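Local coordinates for protein superoxide dismutase (PDB 4GUN) that catalyses the conversion of superoxide to hydrogen peroxide and oxygen at a bound manganese ion, and so probably protects the cell from toxic radicals, at residues Phe83-Ala88 / Glu201-Ala206; Ser102-Gln107 / Ile195-Ala200; Asp120-Lys125 / Gly133-Val138. The protein carries 2 engineered substitutions. All blocks are in the same frame, centred on the assembly; numbering follows the deposited sequence.

Contact 1: Phe83-Ala88 / Glu201-Ala206; sequences FWKNLA and ESRYSA. With SO4 (sulfate ion), chain R.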
loop_
_atom_site.group_PDB
_atom_site.type_symbol
_atom_site.label_atom_id
_atom_site.label_comp_id
_atom_site.label_asym_id
_atom_site.label_seq_id
_atom_site.Cartn_x
_atom_site.Cartn_y
_atom_site.Cartn_z
ATOM N N PHE A 83 23.059 -1.853 6.735
ATOM C CA PHE A 83 23.058 -1.380 8.122
ATOM C C PHE A 83 24.361 -1.716 8.853
ATOM O O PHE A 83 25.022 -0.798 9.345
ATOM C CB PHE A 83 21.820 -1.896 8.864
ATOM C CG PHE A 83 21.514 -1.282 10.210
ATOM C CD1 PHE A 83 21.350 0.095 10.348
ATOM C CD2 PHE A 83 21.291 -2.088 11.323
ATOM C CE1 PHE A 83 21.026 0.660 11.591
ATOM C CE2 PHE A 83 20.950 -1.522 12.561
ATOM C CZ PHE A 83 20.839 -0.159 12.692
ATOM N N TRP A 84 24.777 -2.992 8.859
ATOM C CA TRP A 84 26.008 -3.391 9.550
ATOM C C TRP A 84 27.255 -2.675 9.005
ATOM O O TRP A 84 28.158 -2.349 9.785
ATOM C CB TRP A 84 26.233 -4.913 9.571
ATOM C CG TRP A 84 25.020 -5.796 9.754
ATOM C CD1 TRP A 84 24.701 -6.892 9.008
ATOM C CD2 TRP A 84 24.016 -5.704 10.785
ATOM N NE1 TRP A 84 23.574 -7.497 9.511
ATOM C CE2 TRP A 84 23.104 -6.761 10.571
ATOM C CE3 TRP A 84 23.771 -4.801 11.838
ATOM C CZ2 TRP A 84 21.960 -6.935 11.357
ATOM C CZ3 TRP A 84 22.658 -4.997 12.638
ATOM C CH2 TRP A 84 21.741 -6.022 12.362
ATOM N N LYS A 85 27.275 -2.421 7.673
ATOM C CA LYS A 85 28.360 -1.725 6.985
ATOM C C LYS A 85 28.408 -0.248 7.276
ATOM O O LYS A 85 29.499 0.326 7.197
ATOM C CB LYS A 85 28.386 -2.034 5.478
ATOM C CG LYS A 85 28.936 -3.421 5.132
ATOM C CD LYS A 85 30.450 -3.460 5.150
ATOM C CE LYS A 85 31.031 -4.704 4.525
ATOM N NZ LYS A 85 32.507 -4.585 4.371
ATOM N N ASN A 86 27.260 0.383 7.637
ATOM C CA ASN A 86 27.270 1.802 8.023
ATOM C C ASN A 86 27.237 2.043 9.530
ATOM O O ASN A 86 26.889 3.128 9.993
ATOM C CB ASN A 86 26.341 2.729 7.195
ATOM C CG ASN A 86 24.856 2.510 7.317
ATOM O OD1 ASN A 86 24.165 2.402 6.314
ATOM N ND2 ASN A 86 24.309 2.534 8.531
ATOM N N LEU A 87 27.657 1.025 10.293
ATOM C CA LEU A 87 27.797 1.105 11.738
ATOM C C LEU A 87 29.248 0.791 12.044
ATOM O O LEU A 87 29.844 -0.049 11.374
ATOM C CB LEU A 87 26.875 0.102 12.465
ATOM C CG LEU A 87 25.360 0.419 12.490
ATOM C CD1 LEU A 87 24.581 -0.750 13.051
ATOM C CD2 LEU A 87 25.049 1.690 13.294
ATOM N N ALA A 88 29.826 1.466 13.022
ATOM C CA ALA A 88 31.231 1.248 13.390
ATOM C C ALA A 88 31.462 1.680 14.829
ATOM O O ALA A 88 30.914 2.709 15.247
ATOM C CB ALA A 88 32.156 2.048 12.472
ATOM N N GLU A 201 30.800 7.724 2.355
ATOM C CA GLU A 201 31.662 8.373 1.363
ATOM C C GLU A 201 31.982 7.407 0.201
ATOM O O GLU A 201 31.867 7.781 -0.968
ATOM C CB GLU A 201 32.992 8.795 2.011
ATOM C CG GLU A 201 32.922 9.965 2.965
ATOM C CD GLU A 201 34.260 10.322 3.582
ATOM O OE1 GLU A 201 35.309 9.918 3.035
ATOM O OE2 GLU A 201 34.255 10.988 4.637
ATOM N N SER A 202 32.387 6.172 0.527
ATOM C CA SER A 202 32.710 5.150 -0.470
ATOM C C SER A 202 31.479 4.829 -1.342
ATOM O O SER A 202 31.616 4.713 -2.563
ATOM C CB SER A 202 33.224 3.885 0.216
ATOM O OG SER A 202 33.576 2.901 -0.740
ATOM N N ARG A 203 30.282 4.718 -0.721
ATOM C CA ARG A 203 29.031 4.431 -1.431
ATOM C C ARG A 203 28.675 5.513 -2.439
ATOM O O ARG A 203 28.269 5.193 -3.559
ATOM C CB ARG A 203 27.885 4.215 -0.446
ATOM C CG ARG A 203 27.967 2.888 0.250
ATOM C CD ARG A 203 26.905 2.782 1.304
ATOM N NE ARG A 203 27.010 1.529 2.047
ATOM C CZ ARG A 203 26.327 1.262 3.152
ATOM N NH1 ARG A 203 25.489 2.162 3.659
ATOM N NH2 ARG A 203 26.510 0.122 3.788
ATOM N N TYR A 204 28.843 6.783 -2.052
ATOM C CA TYR A 204 28.582 7.940 -2.908
ATOM C C TYR A 204 29.513 7.952 -4.157
ATOM O O TYR A 204 29.053 8.218 -5.275
ATOM C CB TYR A 204 28.748 9.249 -2.118
ATOM C CG TYR A 204 28.210 10.458 -2.854
ATOM C CD1 TYR A 204 29.013 11.174 -3.744
ATOM C CD2 TYR A 204 26.890 10.865 -2.695
ATOM C CE1 TYR A 204 28.505 12.246 -4.476
ATOM C CE2 TYR A 204 26.376 11.946 -3.415
ATOM C CZ TYR A 204 27.183 12.623 -4.312
ATOM O OH TYR A 204 26.680 13.695 -5.011
ATOM N N SER A 205 30.813 7.696 -3.938
ATOM C CA SER A 205 31.864 7.729 -4.968
ATOM C C SER A 205 31.944 6.498 -5.859
ATOM O O SER A 205 32.500 6.593 -6.957
ATOM C CB SER A 205 33.214 7.984 -4.314
ATOM O OG SER A 205 33.160 9.267 -3.717
ATOM N N ALA A 206 31.418 5.347 -5.383
ATOM C CA ALA A 206 31.437 4.033 -6.061
ATOM C C ALA A 206 31.141 4.058 -7.555
ATOM O O ALA A 206 30.249 4.777 -7.985
ATOM C CB ALA A 206 30.493 3.061 -5.359
HETATM S S SO4 R . 36.107 10.645 -2.833
HETATM O O1 SO4 R . 36.429 10.254 -4.204
HETATM O O2 SO4 R . 35.057 11.646 -2.873
HETATM O O3 SO4 R . 35.662 9.476 -2.067
HETATM O O4 SO4 R . 37.284 11.213 -2.173
#
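Asn86 and Arg203 face each other across backbones that stay well apart, their CA atoms 10.0 Å distant, so this contact is made by a long side chain reaching from helix 197-205 to the end of helix 60-85. Arg203 runs extended from CG to NE and delivers its guanidinium edge to Asn86. Its NH1 donates to Asn86 OD1 at 3.0 Å, with an N-H...O angle of 154°. The acceptor lies close to the guanidinium plane, and the donor sits on a lone pair in the carbonyl plane of the amide. The two flat groups are nonetheless turned 74° apart, and the side chains meet at about a right angle. Asn86 can offer OD1 this way because its CG stands between the backbone N and the carbonyl carbon (chi1 66°), at the residue where the chain leaves helical geometry. NH2 of Arg203 comes obliquely to Lys85 CB, 3.3 Å away, while the rest of the lysine bends off at chi2.

The guanidinium illustrates how one cation can gather several oxygen acceptors. NH2 donates to Leu82 O in the last turn of helix 60-85, NH1 also binds Ile166 O, and NE forms a salt bridge with Glu199. The positive charge is thus placed at a helix C-terminus, where the helix dipole would probably favour it. Asn86 OD1 is shared as well, accepting from Ala168 N.

The contact joins the end of helix 60-85, in the alpha-hairpin region, to helix 197-205 of the C-terminal region. Strand 163-170 lies alongside, contributing Ile166, Ile167 and Ala168; Phe83 packs on helix 184-191, and the Tyr204 side chain packs from helix 197-205 against helix 103-112.

Contact 2: Ser102-Gln107 / Ile195-Ala200; sequences SALGKQ and INWAEA. With SO4 (sulfate ion), chain R.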
loop_
_atom_site.group_PDB
_atom_site.type_symbol
_atom_site.label_atom_id
_atom_site.label_comp_id
_atom_site.label_asym_id
_atom_site.label_seq_id
_atom_site.Cartn_x
_atom_site.Cartn_y
_atom_site.Cartn_z
ATOM N N SER A 102 35.535 15.345 0.393
ATOM C CA SER A 102 35.103 14.138 -0.329
ATOM C C SER A 102 33.857 14.486 -1.137
ATOM O O SER A 102 33.166 15.457 -0.789
ATOM C CB SER A 102 34.835 12.969 0.627
ATOM O OG SER A 102 33.662 13.127 1.413
ATOM N N ALA A 103 33.567 13.718 -2.216
ATOM C CA ALA A 103 32.378 13.963 -3.067
ATOM C C ALA A 103 31.081 14.026 -2.257
ATOM O O ALA A 103 30.278 14.945 -2.457
ATOM C CB ALA A 103 32.284 12.921 -4.183
ATOM N N LEU A 104 30.907 13.101 -1.284
ATOM C CA LEU A 104 29.731 13.092 -0.407
ATOM C C LEU A 104 29.714 14.330 0.494
ATOM O O LEU A 104 28.681 14.985 0.586
ATOM C CB LEU A 104 29.656 11.799 0.451
ATOM C CG LEU A 104 28.543 11.792 1.521
ATOM C CD1 LEU A 104 27.146 11.817 0.909
ATOM C CD2 LEU A 104 28.723 10.673 2.525
ATOM N N GLY A 105 30.843 14.617 1.153
ATOM C CA GLY A 105 31.006 15.756 2.058
ATOM C C GLY A 105 30.741 17.083 1.382
ATOM O O GLY A 105 30.116 17.966 1.970
ATOM N N LYS A 106 31.195 17.213 0.134
ATOM C CA LYS A 106 30.978 18.388 -0.717
ATOM C C LYS A 106 29.482 18.516 -1.028
ATOM O O LYS A 106 28.947 19.622 -0.977
ATOM C CB LYS A 106 31.756 18.250 -2.048
ATOM C CG LYS A 106 33.167 18.824 -2.007
ATOM C CD LYS A 106 33.644 19.301 -3.388
ATOM C CE LYS A 106 34.258 18.205 -4.222
ATOM N NZ LYS A 106 34.649 18.695 -5.568
ATOM N N GLN A 107 28.808 17.391 -1.330
ATOM C CA GLN A 107 27.368 17.398 -1.629
ATOM C C GLN A 107 26.513 17.788 -0.415
ATOM O O GLN A 107 25.589 18.576 -0.582
ATOM C CB GLN A 107 26.907 16.088 -2.278
ATOM C CG GLN A 107 25.578 16.220 -3.038
ATOM C CD GLN A 107 25.661 17.031 -4.313
ATOM O OE1 GLN A 107 26.711 17.128 -4.957
ATOM N NE2 GLN A 107 24.539 17.595 -4.730
ATOM N N ILE A 195 27.547 5.854 13.570
ATOM C CA ILE A 195 27.365 5.820 12.125
ATOM C C ILE A 195 28.720 5.894 11.420
ATOM O O ILE A 195 29.542 6.750 11.738
ATOM C CB ILE A 195 26.313 6.854 11.635
ATOM C CG1 ILE A 195 24.863 6.408 12.005
ATOM C CG2 ILE A 195 26.451 7.180 10.135
ATOM C CD1 ILE A 195 24.371 5.011 11.455
ATOM N N ASN A 196 28.958 4.959 10.502
ATOM C CA ASN A 196 30.202 4.892 9.739
ATOM C C ASN A 196 30.089 5.744 8.457
ATOM O O ASN A 196 29.644 5.258 7.416
ATOM C CB ASN A 196 30.525 3.445 9.412
ATOM C CG ASN A 196 31.853 3.235 8.724
ATOM O OD1 ASN A 196 32.606 4.163 8.432
ATOM N ND2 ASN A 196 32.148 2.005 8.415
ATOM N N TRP A 197 30.487 7.025 8.556
ATOM C CA TRP A 197 30.470 7.961 7.438
ATOM C C TRP A 197 31.536 7.668 6.372
ATOM O O TRP A 197 31.389 8.150 5.251
ATOM C CB TRP A 197 30.540 9.414 7.920
ATOM C CG TRP A 197 29.275 9.916 8.554
ATOM C CD1 TRP A 197 29.059 10.149 9.881
ATOM C CD2 TRP A 197 28.069 10.299 7.876
ATOM N NE1 TRP A 197 27.794 10.659 10.075
ATOM C CE2 TRP A 197 27.168 10.771 8.858
ATOM C CE3 TRP A 197 27.673 10.329 6.526
ATOM C CZ2 TRP A 197 25.870 11.212 8.540
ATOM C CZ3 TRP A 197 26.387 10.753 6.217
ATOM C CH2 TRP A 197 25.518 11.231 7.212
ATOM N N ALA A 198 32.604 6.904 6.697
ATOM C CA ALA A 198 33.624 6.538 5.706
ATOM C C ALA A 198 33.001 5.566 4.688
ATOM O O ALA A 198 33.323 5.631 3.497
ATOM C CB ALA A 198 34.831 5.903 6.380
ATOM N N GLU A 199 32.073 4.696 5.161
ATOM C CA GLU A 199 31.331 3.782 4.291
ATOM C C GLU A 199 30.403 4.597 3.394
ATOM O O GLU A 199 30.329 4.320 2.204
ATOM C CB GLU A 199 30.542 2.708 5.087
ATOM C CG GLU A 199 29.712 1.745 4.225
ATOM C CD GLU A 199 30.440 0.937 3.158
ATOM O OE1 GLU A 199 31.647 0.667 3.339
ATOM O OE2 GLU A 199 29.804 0.562 2.147
ATOM N N ALA A 200 29.733 5.619 3.965
ATOM C CA ALA A 200 28.832 6.510 3.248
ATOM C C ALA A 200 29.573 7.215 2.082
ATOM O O ALA A 200 29.061 7.266 0.954
ATOM C CB ALA A 200 28.251 7.520 4.224
HETATM S S SO4 R . 36.107 10.645 -2.833
HETATM O O1 SO4 R . 36.429 10.254 -4.204
HETATM O O2 SO4 R . 35.057 11.646 -2.873
HETATM O O3 SO4 R . 35.662 9.476 -2.067
HETATM O O4 SO4 R . 37.284 11.213 -2.173
#
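Leu104 of helix 103-112 meets Ala200 and Trp197 of helix 197-205 in an apolar contact made by one methyl group. Its CD2 lies 3.6 Å from Ala200 CB and equally close to the Ala200 carbonyl carbon. The same methyl approaches the edge of the Trp197 ring, 4.2 Å from CE3 and near the ring plane. Leu104 CG lies opposite its backbone N (chi1 173°), which sends the branched end toward the other helix. Within its own segment the indole has Ile195 CG2 over one face, offset toward the rim, 3.7 Å above the plane.

The capping bonds lie within each segment. Ser102 OG, at an N-cap, accepts from Gly105 N at 3.2 Å, and as a further partner its hydroxyl has Asp99 O. Asn196 plays the same part for the partner helix, its OD1 taking weak bonds from Ala198 N and Glu199 N.

An ionic ligand completes the set: a sulfate, probably from the crystallisation liquor, sits at the start of helix 103-112. Ala103 N donates to its O2 at 2.6 Å in an almost straight bond (175°).

The chemistry is therefore divided: buried carbon surfaces join the helices, while side-chain caps serve both helix starts, and at helix 103-112 a sulfate also takes a backbone N-H, as the positive end of the helix dipole would probably favour.

Contact 3: Asp120-Lys125 / Gly133-Val138; sequences DITNSK and GWAFIV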
loop_
_atom_site.group_PDB
_atom_site.type_symbol
_atom_site.label_atom_id
_atom_site.label_comp_id
_atom_site.label_asym_id
_atom_site.label_seq_id
_atom_site.Cartn_x
_atom_site.Cartn_y
_atom_site.Cartn_z
ATOM N N ASP A 120 19.449 16.128 11.449
ATOM C CA ASP A 120 18.162 16.646 11.959
ATOM C C ASP A 120 16.999 16.280 11.046
ATOM O O ASP A 120 15.943 15.868 11.531
ATOM C CB ASP A 120 18.201 18.165 12.152
ATOM C CG ASP A 120 19.019 18.643 13.324
ATOM O OD1 ASP A 120 19.235 17.842 14.272
ATOM O OD2 ASP A 120 19.440 19.817 13.305
ATOM N N ILE A 121 17.194 16.441 9.729
ATOM C CA ILE A 121 16.203 16.095 8.706
ATOM C C ILE A 121 15.920 14.575 8.737
ATOM O O ILE A 121 14.752 14.181 8.757
ATOM C CB ILE A 121 16.609 16.629 7.306
ATOM C CG1 ILE A 121 16.546 18.166 7.273
ATOM C CG2 ILE A 121 15.730 16.034 6.208
ATOM C CD1 ILE A 121 17.453 18.814 6.240
ATOM N N THR A 122 16.973 13.745 8.802
ATOM C CA THR A 122 16.820 12.291 8.891
ATOM C C THR A 122 16.075 11.872 10.172
ATOM O O THR A 122 15.226 10.981 10.125
ATOM C CB THR A 122 18.175 11.568 8.776
ATOM O OG1 THR A 122 18.852 11.999 7.595
ATOM C CG2 THR A 122 18.020 10.045 8.735
ATOM N N ASN A 123 16.409 12.505 11.311
ATOM C CA ASN A 123 15.763 12.185 12.578
ATOM C C ASN A 123 14.278 12.536 12.531
ATOM O O ASN A 123 13.479 11.804 13.115
ATOM C CB ASN A 123 16.485 12.830 13.761
ATOM C CG ASN A 123 17.782 12.161 14.133
ATOM O OD1 ASN A 123 18.026 10.984 13.846
ATOM N ND2 ASN A 123 18.671 12.914 14.760
ATOM N N SER A 124 13.913 13.618 11.778
ATOM C CA SER A 124 12.527 14.054 11.562
ATOM C C SER A 124 11.774 13.019 10.707
ATOM O O SER A 124 10.628 12.706 11.009
ATOM C CB SER A 124 12.468 15.443 10.929
ATOM O OG SER A 124 12.447 16.446 11.932
ATOM N N LYS A 125 12.428 12.479 9.660
ATOM C CA LYS A 125 11.864 11.420 8.818
ATOM C C LYS A 125 11.671 10.136 9.619
ATOM O O LYS A 125 10.621 9.503 9.508
ATOM C CB LYS A 125 12.738 11.142 7.586
ATOM C CG LYS A 125 12.506 12.091 6.407
ATOM C CD LYS A 125 11.215 11.797 5.631
ATOM C CE LYS A 125 11.330 11.991 4.136
ATOM N NZ LYS A 125 11.848 13.338 3.752
ATOM N N GLY A 133 9.873 0.062 9.528
ATOM C CA GLY A 133 10.480 0.717 8.379
ATOM C C GLY A 133 11.907 1.163 8.553
ATOM O O GLY A 133 12.583 0.793 9.514
ATOM N N TRP A 134 12.392 1.893 7.549
ATOM C CA TRP A 134 13.776 2.378 7.454
ATOM C C TRP A 134 13.785 3.782 6.959
ATOM O O TRP A 134 12.837 4.196 6.297
ATOM C CB TRP A 134 14.544 1.545 6.385
ATOM C CG TRP A 134 14.775 0.113 6.755
ATOM C CD1 TRP A 134 13.861 -0.895 6.735
ATOM C CD2 TRP A 134 15.993 -0.457 7.252
ATOM N NE1 TRP A 134 14.415 -2.048 7.241
ATOM C CE2 TRP A 134 15.722 -1.805 7.576
ATOM C CE3 TRP A 134 17.288 0.041 7.461
ATOM C CZ2 TRP A 134 16.706 -2.669 8.076
ATOM C CZ3 TRP A 134 18.257 -0.811 7.982
ATOM C CH2 TRP A 134 17.961 -2.144 8.286
ATOM N N ALA A 135 14.868 4.518 7.249
ATOM C CA ALA A 135 15.174 5.816 6.636
ATOM C C ALA A 135 16.493 5.657 5.894
ATOM O O ALA A 135 17.386 4.934 6.354
ATOM C CB ALA A 135 15.286 6.927 7.659
ATOM N N PHE A 136 16.597 6.282 4.717
ATOM C CA PHE A 136 17.819 6.218 3.938
ATOM C C PHE A 136 18.212 7.608 3.467
ATOM O O PHE A 136 17.364 8.378 3.031
ATOM C CB PHE A 136 17.667 5.317 2.686
ATOM C CG PHE A 136 17.295 3.870 2.877
ATOM C CD1 PHE A 136 18.268 2.879 2.857
ATOM C CD2 PHE A 136 15.963 3.484 2.969
ATOM C CE1 PHE A 136 17.918 1.533 2.996
ATOM C CE2 PHE A 136 15.614 2.138 3.104
ATOM C CZ PHE A 136 16.592 1.175 3.114
ATOM N N ILE A 137 19.514 7.880 3.491
ATOM C CA ILE A 137 20.124 9.028 2.842
ATOM C C ILE A 137 20.457 8.409 1.481
ATOM O O ILE A 137 21.108 7.355 1.440
ATOM C CB ILE A 137 21.390 9.551 3.579
ATOM C CG1 ILE A 137 20.970 10.252 4.899
ATOM C CG2 ILE A 137 22.134 10.536 2.662
ATOM C CD1 ILE A 137 22.094 10.505 5.917
ATOM N N VAL A 138 19.930 8.996 0.383
ATOM C CA VAL A 138 20.107 8.412 -0.958
ATOM C C VAL A 138 20.760 9.392 -1.913
ATOM O O VAL A 138 20.576 10.589 -1.758
ATOM C CB VAL A 138 18.773 7.855 -1.582
ATOM C CG1 VAL A 138 18.074 6.859 -0.664
ATOM C CG2 VAL A 138 17.811 8.965 -1.989
#
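Thr122 lies over strand 133-140 with both branches of its side chain in use. OG1 meets the longer branch of Ile137, 3.8 Å from CG1 and 3.9 Å from CD1, while CG2 approaches Ala135 CB at 4.3 Å. The threonine and isoleucine side chains cross at about a right angle. With chi1 at -53°, OG1 lies beside the backbone N and opposite the carbonyl carbon, which leaves CG2 opposite the N; the hydroxyl bonds to Leu118 O one turn earlier in helix 115-127. The oxygen can therefore lie against hydrocarbon although it is buried, its polar need being met inside its own helix.

Around this pair, Thr122 also touches Val149 of the adjoining strand and Trp192, and Ile137 packs on Ile167. Strand 133-140 is the middle member of a three-stranded antiparallel sheet, between 146-153 and 163-170. This is the sheet of the alpha/beta C-terminal domain of iron and manganese superoxide dismutases, and helix 115-127 covers one face of it. Successive residues serve different faces: Ala135 points to the helix, whereas Phe136 points away from it and touches Asn79 of helix 60-85.

Backbone bonds fix the strand on both flanks, Ala135 pairing with Ile169 and Phe136 with Val150. The helix has its own ties: Lys125 NZ bonds to Val149 O, and Asn123 OD1 accepts from Trp192 NE1. Further out, Ile121 packs on Gln142 of the second subunit and Lys125 on His162 of that subunit, while Trp134 stands edge-to-face with the manganese ligand His80.

In the fold
Contacts 1 and 2 are neighbours, their centres about 8 Å apart, because both draw on helix 197-205. Asn86 O and Asn196 N, 2.8 Å apart, probably form a hydrogen bond between them, and the same sulfate touches both. Contact 3 lies further off, its centre about 15 Å from that of contact 1 and 16 Å from that of contact 2, and is nested within the chain loops that both close. Trp197 CH2 reaches Ile137 CD1 at 3.7 Å, and Phe83 CB reaches Trp134 CZ3 at 3.8 Å. The manganese ion is about 12 Å from the Asn86 side chain and 13 Å from that of Ala135; contact 2 is remote from it.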